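Local structure of putative modification methylase (Thermus thermophilus, 2ZIG) at residues B[27-32]-B[241-246]; B[117-122]-B[169-174]; B[190-193]-B[199-202]. The protein probably transfers a methyl group from S-adenosyl-L-methionine to the N4 of cytosines in DNA, as a member of the N(4)/N(6)-methyltransferase family. All coordinates share one frame; numbering follows the deposited sequence.

Contact 1: residues B[27-32]-B[241-246]; sequences GDAREV and DPFAGT
OD1 of D241 is gripped twice, by the backbone N of F243 at 2.9 Å and by T46 OG1. The first bond closes an Asx turn straight after strand 238-241; its N-H reaches OD1 on the anti side, 27° out of the carboxylate plane. OD2 pairs with T249 OG1, so the buried carboxylate has both oxygens engaged. The short aspartate side chain places its carboxylate next to the backbone N two residues on, as an Asx turn requires. The turn sets P242 and F243 against A29, the first helical residue of 29-34. A29 CB points into the other segment, 3.8 Å from P242 O and 3.9 Å from F243 CE2; its lone methyl suits so close an approach. F243 extends its ring that far because CG stands beside the backbone N (chi1 -52°), and P242 CB covers one ring face off-centre. D28, just before A29, is the N-cap: its OD1 uses the anti lone pair to take an almost straight bond (176°) from E31 N. G245 suits its positive phi, and its N bonds to E264 OE1. D28, A29, T246 and E264 bind S-adenosyl-L-methionine in a structure of this protein; this chain has no cofactor bound. DPFAGT carries the F-x-G signature of the amino-methyltransferases, the cofactor-binding loop of a Rossmann-like fold.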
ATOM      1  N   GLY B  27       8.396   5.777  28.737  1.00 36.80           N
ATOM      2  CA  GLY B  27       7.405   4.856  29.258  1.00 37.40           C
ATOM      3  C   GLY B  27       6.663   4.087  28.183  1.00 38.69           C
ATOM      4  O   GLY B  27       7.160   3.890  27.071  1.00 38.10           O
ATOM      5  N   ASP B  28       5.460   3.646  28.526  1.00 39.34           N
ATOM      6  CA  ASP B  28       4.628   2.898  27.605  1.00 38.71           C
ATOM      7  C   ASP B  28       3.732   3.851  26.828  1.00 39.21           C
ATOM      8  O   ASP B  28       2.934   4.582  27.413  1.00 38.25           O
ATOM      9  CB  ASP B  28       3.786   1.886  28.374  1.00 38.55           C
ATOM     10  CG  ASP B  28       2.824   1.143  27.485  1.00 37.63           C
ATOM     11  OD1 ASP B  28       1.668   1.593  27.345  1.00 39.26           O
ATOM     12  OD2 ASP B  28       3.236   0.117  26.916  1.00 39.84           O
ATOM     13  N   ALA B  29       3.876   3.823  25.504  1.00 39.82           N
ATOM     14  CA  ALA B  29       3.125   4.682  24.590  1.00 38.86           C
ATOM     15  C   ALA B  29       1.644   4.867  24.924  1.00 39.66           C
ATOM     16  O   ALA B  29       1.164   5.996  25.041  1.00 37.99           O
ATOM     17  CB  ALA B  29       3.274   4.159  23.168  1.00 36.31           C
ATOM     18  N   ARG B  30       0.920   3.763  25.072  1.00 41.31           N
ATOM     19  CA  ARG B  30      -0.510   3.822  25.370  1.00 42.24           C
ATOM     20  C   ARG B  30      -0.783   4.537  26.688  1.00 42.59           C
ATOM     21  O   ARG B  30      -1.565   5.494  26.747  1.00 41.20           O
ATOM     22  CB  ARG B  30      -1.085   2.411  25.438  1.00 44.67           C
ATOM     23  CG  ARG B  30      -2.573   2.314  25.131  1.00 48.79           C
ATOM     24  CD  ARG B  30      -3.437   3.150  26.062  1.00 53.76           C
ATOM     25  NE  ARG B  30      -3.177   2.889  27.478  1.00 55.93           N
ATOM     26  CZ  ARG B  30      -3.106   1.678  28.020  1.00 56.13           C
ATOM     27  NH1 ARG B  30      -3.271   0.597  27.266  1.00 56.80           N
ATOM     28  NH2 ARG B  30      -2.872   1.548  29.319  1.00 56.68           N
ATOM     29  N   GLU B  31      -0.133   4.062  27.743  1.00 42.03           N
ATOM     30  CA  GLU B  31      -0.301   4.636  29.072  1.00 42.90           C
ATOM     31  C   GLU B  31       0.003   6.131  29.121  1.00 41.51           C
ATOM     32  O   GLU B  31      -0.783   6.909  29.652  1.00 39.72           O
ATOM     33  CB  GLU B  31       0.590   3.895  30.067  1.00 45.75           C
ATOM     34  CG  GLU B  31       0.357   2.393  30.079  1.00 51.05           C
ATOM     35  CD  GLU B  31       1.163   1.683  31.150  1.00 54.36           C
ATOM     36  OE1 GLU B  31       1.153   0.429  31.176  1.00 55.23           O
ATOM     37  OE2 GLU B  31       1.804   2.382  31.966  1.00 54.46           O
ATOM     38  N   VAL B  32       1.144   6.529  28.566  1.00 40.64           N
ATOM     39  CA  VAL B  32       1.536   7.934  28.567  1.00 38.10           C
ATOM     40  C   VAL B  32       0.571   8.785  27.752  1.00 38.42           C
ATOM     41  O   VAL B  32       0.108   9.826  28.215  1.00 35.80           O
ATOM     42  CB  VAL B  32       2.966   8.113  28.018  1.00 39.27           C
ATOM     43  CG1 VAL B  32       3.327   9.590  27.952  1.00 37.65           C
ATOM     44  CG2 VAL B  32       3.953   7.370  28.912  1.00 36.70           C
ATOM     45  N   ASP B 241       5.389  11.919  18.293  1.00 26.71           N
ATOM     46  CA  ASP B 241       5.902  10.643  17.805  1.00 26.63           C
ATOM     47  C   ASP B 241       5.827   9.708  19.022  1.00 27.05           C
ATOM     48  O   ASP B 241       6.602   9.851  19.967  1.00 27.92           O
ATOM     49  CB  ASP B 241       7.359  10.760  17.336  1.00 27.04           C
ATOM     50  CG  ASP B 241       7.864   9.486  16.674  1.00 26.41           C
ATOM     51  OD1 ASP B 241       7.343   8.401  16.999  1.00 27.29           O
ATOM     52  OD2 ASP B 241       8.789   9.554  15.833  1.00 26.54           O
ATOM     53  N   PRO B 242       4.881   8.755  19.018  1.00 29.81           N
ATOM     54  CA  PRO B 242       4.662   7.778  20.094  1.00 30.98           C
ATOM     55  C   PRO B 242       5.793   6.752  20.246  1.00 32.22           C
ATOM     56  O   PRO B 242       5.903   6.085  21.283  1.00 31.91           O
ATOM     57  CB  PRO B 242       3.358   7.094  19.682  1.00 32.61           C
ATOM     58  CG  PRO B 242       2.701   8.071  18.770  1.00 33.58           C
ATOM     59  CD  PRO B 242       3.845   8.615  17.983  1.00 30.95           C
ATOM     60  N   PHE B 243       6.616   6.615  19.204  1.00 29.77           N
ATOM     61  CA  PHE B 243       7.729   5.669  19.205  1.00 28.39           C
ATOM     62  C   PHE B 243       8.971   6.411  18.740  1.00 28.38           C
ATOM     63  O   PHE B 243       9.585   6.051  17.730  1.00 27.64           O
ATOM     64  CB  PHE B 243       7.432   4.511  18.248  1.00 28.44           C
ATOM     65  CG  PHE B 243       6.097   3.860  18.481  1.00 28.80           C
ATOM     66  CD1 PHE B 243       5.071   3.998  17.556  1.00 28.60           C
ATOM     67  CD2 PHE B 243       5.866   3.108  19.628  1.00 30.64           C
ATOM     68  CE1 PHE B 243       3.829   3.394  17.763  1.00 30.96           C
ATOM     69  CE2 PHE B 243       4.624   2.497  19.851  1.00 30.18           C
ATOM     70  CZ  PHE B 243       3.604   2.641  18.914  1.00 30.53           C
ATOM     71  N   ALA B 244       9.345   7.430  19.508  1.00 28.17           N
ATOM     72  CA  ALA B 244      10.457   8.323  19.190  1.00 27.35           C
ATOM     73  C   ALA B 244      11.864   7.783  18.925  1.00 29.00           C
ATOM     74  O   ALA B 244      12.620   8.403  18.174  1.00 28.25           O
ATOM     75  CB  ALA B 244      10.528   9.416  20.247  1.00 26.09           C
ATOM     76  N   GLY B 245      12.235   6.656  19.526  1.00 30.01           N
ATOM     77  CA  GLY B 245      13.572   6.140  19.295  1.00 29.40           C
ATOM     78  C   GLY B 245      14.580   7.238  19.598  1.00 31.86           C
ATOM     79  O   GLY B 245      14.494   7.874  20.656  1.00 31.39           O
ATOM     80  N   THR B 246      15.520   7.486  18.688  1.00 29.95           N
ATOM     81  CA  THR B 246      16.508   8.528  18.926  1.00 30.45           C
ATOM     82  C   THR B 246      15.987   9.939  18.665  1.00 29.94           C
ATOM     83  O   THR B 246      16.764  10.899  18.640  1.00 28.26           O
ATOM     84  CB  THR B 246      17.786   8.307  18.112  1.00 33.45           C
ATOM     85  OG1 THR B 246      17.446   8.066  16.744  1.00 35.77           O
ATOM     86  CG2 THR B 246      18.565   7.129  18.674  1.00 35.04           C
TER

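Contact 2: residues B[117-122]-B[169-174]; sequences ADIQVR and YILMQR
This is a buried helix-on-sheet packing: helix 115-125 lies against strand 167-174, and L171 of the strand is wedged between I119 and Q120 of the helix. The axes of segments 117-122 and 169-174 run almost parallel, 3° apart and 9.7 Å from each other. L171 uses one methyl chiefly for each partner. Its CD1 meets I119 CG2 at 3.6 Å, the two side chains crossing at about a right angle, and its CD2 packs on Q120 CG at 3.4 Å, a tight fit, and on the amide carbon CD at 3.5 Å. I119 can offer that methyl because CG2 stands anti to its backbone N while CG1 leads off elsewhere. The branched ends of leucine and isoleucine suit this buried position; Q120 joins them with its aliphatic part, extended beyond CG. The polar ends are provided for: Q120 OE1 and Q173 OE1 are both bonded to N130 ND2. A water bridges the segments, giving a hydrogen to Q120 O at 2.8 Å and accepting one from Q173 NE2 at 2.6 Å. Strand 167-174 runs antiparallel between strands 91-97 and 129-137, the reversed strand of the methyltransferase sheet. I119 also packs on L73 and L76 of helix 66-86, while D118 makes a salt bridge to R124 of the second subunit, so the helix joins sheet, neighbouring helix and dimer partner.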
ATOM      1  N   ALA B 117      -0.707  -2.503   5.001  1.00 23.37           N
ATOM      2  CA  ALA B 117      -2.102  -2.753   4.671  1.00 22.80           C
ATOM      3  C   ALA B 117      -2.916  -3.085   5.918  1.00 23.29           C
ATOM      4  O   ALA B 117      -4.056  -2.646   6.052  1.00 24.52           O
ATOM      5  CB  ALA B 117      -2.204  -3.887   3.654  1.00 21.97           C
ATOM      6  N   ASP B 118      -2.334  -3.866   6.821  1.00 23.99           N
ATOM      7  CA  ASP B 118      -3.016  -4.226   8.057  1.00 25.22           C
ATOM      8  C   ASP B 118      -3.237  -2.968   8.879  1.00 27.67           C
ATOM      9  O   ASP B 118      -4.282  -2.808   9.513  1.00 28.84           O
ATOM     10  CB  ASP B 118      -2.188  -5.243   8.856  1.00 25.95           C
ATOM     11  CG  ASP B 118      -2.422  -6.674   8.391  1.00 27.00           C
ATOM     12  OD1 ASP B 118      -3.591  -7.110   8.433  1.00 26.93           O
ATOM     13  OD2 ASP B 118      -1.458  -7.355   7.983  1.00 23.47           O
ATOM     14  N   ILE B 119      -2.257  -2.066   8.847  1.00 28.76           N
ATOM     15  CA  ILE B 119      -2.346  -0.817   9.589  1.00 29.12           C
ATOM     16  C   ILE B 119      -3.455   0.054   9.006  1.00 29.29           C
ATOM     17  O   ILE B 119      -4.308   0.553   9.743  1.00 27.28           O
ATOM     18  CB  ILE B 119      -1.008  -0.035   9.548  1.00 31.75           C
ATOM     19  CG1 ILE B 119       0.115  -0.864  10.188  1.00 29.91           C
ATOM     20  CG2 ILE B 119      -1.153   1.308  10.264  1.00 29.38           C
ATOM     21  CD1 ILE B 119      -0.087  -1.158  11.628  1.00 33.88           C
ATOM     22  N   GLN B 120      -3.453   0.229   7.685  1.00 30.08           N
ATOM     23  CA  GLN B 120      -4.479   1.047   7.028  1.00 29.21           C
ATOM     24  C   GLN B 120      -5.881   0.570   7.360  1.00 29.37           C
ATOM     25  O   GLN B 120      -6.747   1.362   7.720  1.00 31.04           O
ATOM     26  CB  GLN B 120      -4.317   1.034   5.500  1.00 27.04           C
ATOM     27  CG  GLN B 120      -3.320   2.031   4.963  1.00 22.77           C
ATOM     28  CD  GLN B 120      -3.316   2.087   3.448  1.00 22.73           C
ATOM     29  OE1 GLN B 120      -3.790   3.051   2.848  1.00 25.01           O
ATOM     30  NE2 GLN B 120      -2.787   1.054   2.824  1.00 17.70           N
ATOM     31  N   VAL B 121      -6.103  -0.730   7.226  1.00 30.38           N
ATOM     32  CA  VAL B 121      -7.408  -1.313   7.496  1.00 30.26           C
ATOM     33  C   VAL B 121      -7.846  -1.076   8.944  1.00 30.88           C
ATOM     34  O   VAL B 121      -8.909  -0.517   9.199  1.00 31.85           O
ATOM     35  CB  VAL B 121      -7.381  -2.824   7.183  1.00 30.70           C
ATOM     36  CG1 VAL B 121      -8.676  -3.490   7.631  1.00 32.70           C
ATOM     37  CG2 VAL B 121      -7.176  -3.021   5.683  1.00 29.68           C
ATOM     38  N   ARG B 122      -7.011  -1.480   9.892  1.00 31.27           N
ATOM     39  CA  ARG B 122      -7.340  -1.312  11.297  1.00 32.50           C
ATOM     40  C   ARG B 122      -7.589   0.141  11.701  1.00 32.37           C
ATOM     41  O   ARG B 122      -8.373   0.401  12.613  1.00 33.78           O
ATOM     42  CB  ARG B 122      -6.240  -1.933  12.155  1.00 31.80           C
ATOM     43  CG  ARG B 122      -6.218  -3.450  12.079  1.00 33.69           C
ATOM     44  CD  ARG B 122      -4.940  -4.011  12.658  1.00 36.27           C
ATOM     45  NE  ARG B 122      -4.989  -5.464  12.816  1.00 37.80           N
ATOM     46  CZ  ARG B 122      -5.406  -6.085  13.917  1.00 37.90           C
ATOM     47  NH1 ARG B 122      -5.810  -5.382  14.967  1.00 37.06           N
ATOM     48  NH2 ARG B 122      -5.410  -7.410  13.972  1.00 34.93           N
ATOM     49  N   TYR B 169       5.889   2.577   2.959  1.00 21.20           N
ATOM     50  CA  TYR B 169       4.646   3.301   2.774  1.00 20.00           C
ATOM     51  C   TYR B 169       4.446   4.399   3.806  1.00 20.60           C
ATOM     52  O   TYR B 169       4.644   4.187   4.995  1.00 19.42           O
ATOM     53  CB  TYR B 169       3.473   2.319   2.854  1.00 21.25           C
ATOM     54  CG  TYR B 169       3.603   1.120   1.938  1.00 20.55           C
ATOM     55  CD1 TYR B 169       3.029   1.115   0.668  1.00 21.24           C
ATOM     56  CD2 TYR B 169       4.333   0.003   2.331  1.00 22.34           C
ATOM     57  CE1 TYR B 169       3.182   0.014  -0.194  1.00 20.92           C
ATOM     58  CE2 TYR B 169       4.493  -1.094   1.486  1.00 22.23           C
ATOM     59  CZ  TYR B 169       3.915  -1.081   0.225  1.00 20.51           C
ATOM     60  OH  TYR B 169       4.082  -2.170  -0.604  1.00 25.59           O
ATOM     61  N   ILE B 170       4.064   5.584   3.349  1.00 19.97           N
ATOM     62  CA  ILE B 170       3.816   6.661   4.291  1.00 20.36           C
ATOM     63  C   ILE B 170       2.315   6.804   4.336  1.00 19.66           C
ATOM     64  O   ILE B 170       1.722   7.459   3.492  1.00 20.69           O
ATOM     65  CB  ILE B 170       4.474   7.983   3.856  1.00 19.99           C
ATOM     66  CG1 ILE B 170       5.992   7.791   3.778  1.00 19.53           C
ATOM     67  CG2 ILE B 170       4.160   9.087   4.876  1.00 20.76           C
ATOM     68  CD1 ILE B 170       6.748   9.022   3.287  1.00 23.52           C
ATOM     69  N   LEU B 171       1.712   6.137   5.319  1.00 20.25           N
ATOM     70  CA  LEU B 171       0.267   6.141   5.514  1.00 19.78           C
ATOM     71  C   LEU B 171      -0.226   7.468   6.062  1.00 19.47           C
ATOM     72  O   LEU B 171       0.409   8.072   6.915  1.00 21.17           O
ATOM     73  CB  LEU B 171      -0.121   5.007   6.460  1.00 18.12           C
ATOM     74  CG  LEU B 171       0.404   3.633   6.024  1.00 17.98           C
ATOM     75  CD1 LEU B 171       0.062   2.581   7.073  1.00 19.48           C
ATOM     76  CD2 LEU B 171      -0.208   3.271   4.687  1.00 15.49           C
ATOM     77  N   MET B 172      -1.369   7.915   5.561  1.00 22.49           N
ATOM     78  CA  MET B 172      -1.962   9.173   5.988  1.00 24.23           C
ATOM     79  C   MET B 172      -3.359   8.888   6.532  1.00 26.34           C
ATOM     80  O   MET B 172      -4.264   8.503   5.785  1.00 25.48           O
ATOM     81  CB  MET B 172      -2.048  10.128   4.798  1.00 24.63           C
ATOM     82  CG  MET B 172      -0.733  10.328   4.059  1.00 24.58           C
ATOM     83  SD  MET B 172       0.293  11.598   4.794  1.00 28.72           S
ATOM     84  CE  MET B 172       1.570  11.780   3.542  1.00 30.40           C
ATOM     85  N   GLN B 173      -3.522   9.073   7.837  1.00 27.12           N
ATOM     86  CA  GLN B 173      -4.796   8.828   8.489  1.00 29.28           C
ATOM     87  C   GLN B 173      -5.275  10.104   9.160  1.00 30.28           C
ATOM     88  O   GLN B 173      -4.694  10.548  10.150  1.00 32.71           O
ATOM     89  CB  GLN B 173      -4.636   7.705   9.506  1.00 28.61           C
ATOM     90  CG  GLN B 173      -4.150   6.407   8.875  1.00 27.93           C
ATOM     91  CD  GLN B 173      -5.113   5.887   7.835  1.00 30.05           C
ATOM     92  OE1 GLN B 173      -4.750   5.686   6.673  1.00 31.60           O
ATOM     93  NE2 GLN B 173      -6.360   5.664   8.246  1.00 30.91           N
ATOM     94  N   ARG B 174      -6.340  10.685   8.615  1.00 30.96           N
ATOM     95  CA  ARG B 174      -6.883  11.934   9.133  1.00 32.03           C
ATOM     96  C   ARG B 174      -8.065  11.771  10.070  1.00 32.02           C
ATOM     97  O   ARG B 174      -8.949  10.950   9.834  1.00 29.96           O
ATOM     98  CB  ARG B 174      -7.290  12.840   7.966  1.00 34.18           C
ATOM     99  CG  ARG B 174      -7.728  14.238   8.372  1.00 37.90           C
ATOM    100  CD  ARG B 174      -7.784  15.172   7.168  1.00 39.12           C
ATOM    101  NE  ARG B 174      -8.782  14.757   6.186  1.00 43.77           N
ATOM    102  CZ  ARG B 174      -8.908  15.291   4.973  1.00 44.13           C
ATOM    103  NH1 ARG B 174      -9.843  14.853   4.142  1.00 43.89           N
ATOM    104  NH2 ARG B 174      -8.092  16.260   4.582  1.00 45.98           N
TER
HETATM  105  O   HOH W   1      -7.544   3.871   6.813  1.00 41.28           O

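Contact 3: residues B[190-193]-B[199-202]; sequences SRLP and RFFR
L192, in the short loop joining two consecutive helices, packs back on the far end of the second. Helix 184-190 stops just before this loop, P193 takes the N-cap position of helix 194-200, and F200 and F201 stand where that helix ends. L192 contributes the most buried surface, and its branched end serves both rings. CD2 meets F200 alone, 4.0 Å from CE2 in an oblique approach, while CD1 reaches the edge of the other ring in its plane, 3.6 Å from F201 CE1, and also brushes F200 CD2 at 4.1 Å. A leucine suits the position because its fork of two methyls can serve two aromatics at once, and the phenylalanine rings offer apolar edges and CH groups with no polar atoms to bury. M231 of helix 222-232 touches both rings, and F201 stacks on F197 besides packing on A161 of the second subunit. The backbone of L192 is also hydrogen-bonded to that subunit, which places this corner at the dimer interface. F201, the first residue past the helix, centres an inverse gamma turn, closed by a weak bond from R202 N to F200 O at 2.9 Å.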
ATOM      1  N   SER B 190       4.269  29.271   7.459  1.00 35.02           N
ATOM      2  CA  SER B 190       4.235  27.865   7.083  1.00 33.48           C
ATOM      3  C   SER B 190       4.004  27.654   5.601  1.00 32.99           C
ATOM      4  O   SER B 190       4.109  26.532   5.111  1.00 33.82           O
ATOM      5  CB  SER B 190       3.136  27.148   7.865  1.00 33.40           C
ATOM      6  OG  SER B 190       3.244  27.424   9.247  1.00 33.94           O
ATOM      7  N   ARG B 191       3.666  28.723   4.892  1.00 30.96           N
ATOM      8  CA  ARG B 191       3.424  28.621   3.465  1.00 30.66           C
ATOM      9  C   ARG B 191       4.687  28.070   2.820  1.00 29.99           C
ATOM     10  O   ARG B 191       5.796  28.492   3.141  1.00 28.44           O
ATOM     11  CB  ARG B 191       3.078  29.996   2.878  1.00 34.55           C
ATOM     12  CG  ARG B 191       2.843  29.993   1.373  1.00 40.61           C
ATOM     13  CD  ARG B 191       2.390  31.354   0.874  1.00 45.52           C
ATOM     14  NE  ARG B 191       1.122  31.759   1.478  1.00 50.36           N
ATOM     15  CZ  ARG B 191       0.958  32.842   2.236  1.00 51.10           C
ATOM     16  NH1 ARG B 191       1.986  33.642   2.494  1.00 50.16           N
ATOM     17  NH2 ARG B 191      -0.237  33.126   2.735  1.00 51.70           N
ATOM     18  N   LEU B 192       4.514  27.120   1.911  1.00 28.04           N
ATOM     19  CA  LEU B 192       5.651  26.519   1.239  1.00 29.06           C
ATOM     20  C   LEU B 192       5.960  27.211  -0.075  1.00 29.40           C
ATOM     21  O   LEU B 192       5.046  27.571  -0.826  1.00 29.37           O
ATOM     22  CB  LEU B 192       5.379  25.040   0.968  1.00 26.90           C
ATOM     23  CG  LEU B 192       5.495  24.097   2.165  1.00 28.87           C
ATOM     24  CD1 LEU B 192       4.840  22.779   1.853  1.00 30.36           C
ATOM     25  CD2 LEU B 192       6.954  23.896   2.505  1.00 29.48           C
ATOM     26  N   PRO B 193       7.256  27.415  -0.369  1.00 27.92           N
ATOM     27  CA  PRO B 193       7.643  28.062  -1.624  1.00 28.46           C
ATOM     28  C   PRO B 193       7.154  27.118  -2.721  1.00 29.92           C
ATOM     29  O   PRO B 193       7.071  25.903  -2.509  1.00 27.83           O
ATOM     30  CB  PRO B 193       9.169  28.092  -1.548  1.00 28.20           C
ATOM     31  CG  PRO B 193       9.447  28.069  -0.078  1.00 29.56           C
ATOM     32  CD  PRO B 193       8.441  27.073   0.430  1.00 27.59           C
ATOM     33  N   ARG B 199       7.573  19.628  -5.138  1.00 26.54           N
ATOM     34  CA  ARG B 199       8.457  18.510  -4.856  1.00 28.97           C
ATOM     35  C   ARG B 199       7.886  17.629  -3.739  1.00 26.84           C
ATOM     36  O   ARG B 199       7.951  16.404  -3.824  1.00 27.57           O
ATOM     37  CB  ARG B 199       9.833  19.008  -4.434  1.00 30.91           C
ATOM     38  CG  ARG B 199      10.843  17.896  -4.203  1.00 37.98           C
ATOM     39  CD  ARG B 199      12.124  18.473  -3.633  1.00 40.36           C
ATOM     40  NE  ARG B 199      12.505  19.681  -4.354  1.00 44.18           N
ATOM     41  CZ  ARG B 199      13.087  20.728  -3.785  1.00 47.05           C
ATOM     42  NH1 ARG B 199      13.352  20.703  -2.483  1.00 48.63           N
ATOM     43  NH2 ARG B 199      13.395  21.802  -4.507  1.00 47.84           N
ATOM     44  N   PHE B 200       7.318  18.251  -2.706  1.00 24.73           N
ATOM     45  CA  PHE B 200       6.767  17.508  -1.570  1.00 23.58           C
ATOM     46  C   PHE B 200       5.408  16.857  -1.814  1.00 24.50           C
ATOM     47  O   PHE B 200       5.211  15.674  -1.511  1.00 23.87           O
ATOM     48  CB  PHE B 200       6.617  18.409  -0.345  1.00 21.79           C
ATOM     49  CG  PHE B 200       7.885  19.049   0.113  1.00 22.98           C
ATOM     50  CD1 PHE B 200       9.122  18.618  -0.355  1.00 24.12           C
ATOM     51  CD2 PHE B 200       7.844  20.066   1.063  1.00 22.95           C
ATOM     52  CE1 PHE B 200      10.293  19.184   0.115  1.00 26.22           C
ATOM     53  CE2 PHE B 200       9.011  20.639   1.539  1.00 22.45           C
ATOM     54  CZ  PHE B 200      10.238  20.200   1.068  1.00 25.46           C
ATOM     55  N   PHE B 201       4.465  17.636  -2.331  1.00 22.88           N
ATOM     56  CA  PHE B 201       3.129  17.114  -2.569  1.00 22.77           C
ATOM     57  C   PHE B 201       2.978  16.306  -3.855  1.00 22.77           C
ATOM     58  O   PHE B 201       2.384  16.757  -4.832  1.00 23.96           O
ATOM     59  CB  PHE B 201       2.097  18.245  -2.532  1.00 20.77           C
ATOM     60  CG  PHE B 201       1.861  18.799  -1.154  1.00 22.25           C
ATOM     61  CD1 PHE B 201       2.671  19.808  -0.645  1.00 20.44           C
ATOM     62  CD2 PHE B 201       0.867  18.258  -0.334  1.00 22.59           C
ATOM     63  CE1 PHE B 201       2.500  20.270   0.670  1.00 18.63           C
ATOM     64  CE2 PHE B 201       0.690  18.710   0.979  1.00 17.57           C
ATOM     65  CZ  PHE B 201       1.505  19.712   1.478  1.00 16.23           C
ATOM     66  N   ARG B 202       3.540  15.106  -3.837  1.00 22.16           N
ATOM     67  CA  ARG B 202       3.459  14.177  -4.954  1.00 22.83           C
ATOM     68  C   ARG B 202       3.355  12.817  -4.284  1.00 20.92           C
ATOM     69  O   ARG B 202       3.677  12.692  -3.103  1.00 20.60           O
ATOM     70  CB  ARG B 202       4.700  14.270  -5.838  1.00 23.30           C
ATOM     71  CG  ARG B 202       6.006  14.052  -5.116  1.00 28.70           C
ATOM     72  CD  ARG B 202       7.138  14.023  -6.127  1.00 31.25           C
ATOM     73  NE  ARG B 202       7.298  15.299  -6.810  1.00 33.11           N
ATOM     74  CZ  ARG B 202       7.493  15.427  -8.120  1.00 35.71           C
ATOM     75  NH1 ARG B 202       7.637  16.636  -8.656  1.00 35.91           N
ATOM     76  NH2 ARG B 202       7.520  14.354  -8.898  1.00 32.10           N
TER

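Overall arrangement
Contact 1 spans most of the chain and encloses the other two, with contact 2 closing before contact 3 opens. Contacts 1 and 2 belong to the same mixed sheet: strand 238-241 and strand 167-174 are separated in it by strands 91-97 and 41-46, and both sites pack on helix 66-86. Their centres lie 19 Å apart. Contact 3 is more peripheral, its centre 22 Å from that of contact 2 and 29 Å from that of contact 1. Contacts 1 and 3 lie on opposite sides of the chain's centre. The cofactor loop thus sits apart from the dimer contacts: contact 2 links sheet and second subunit, and contact 3 touches that subunit from the helices at the periphery.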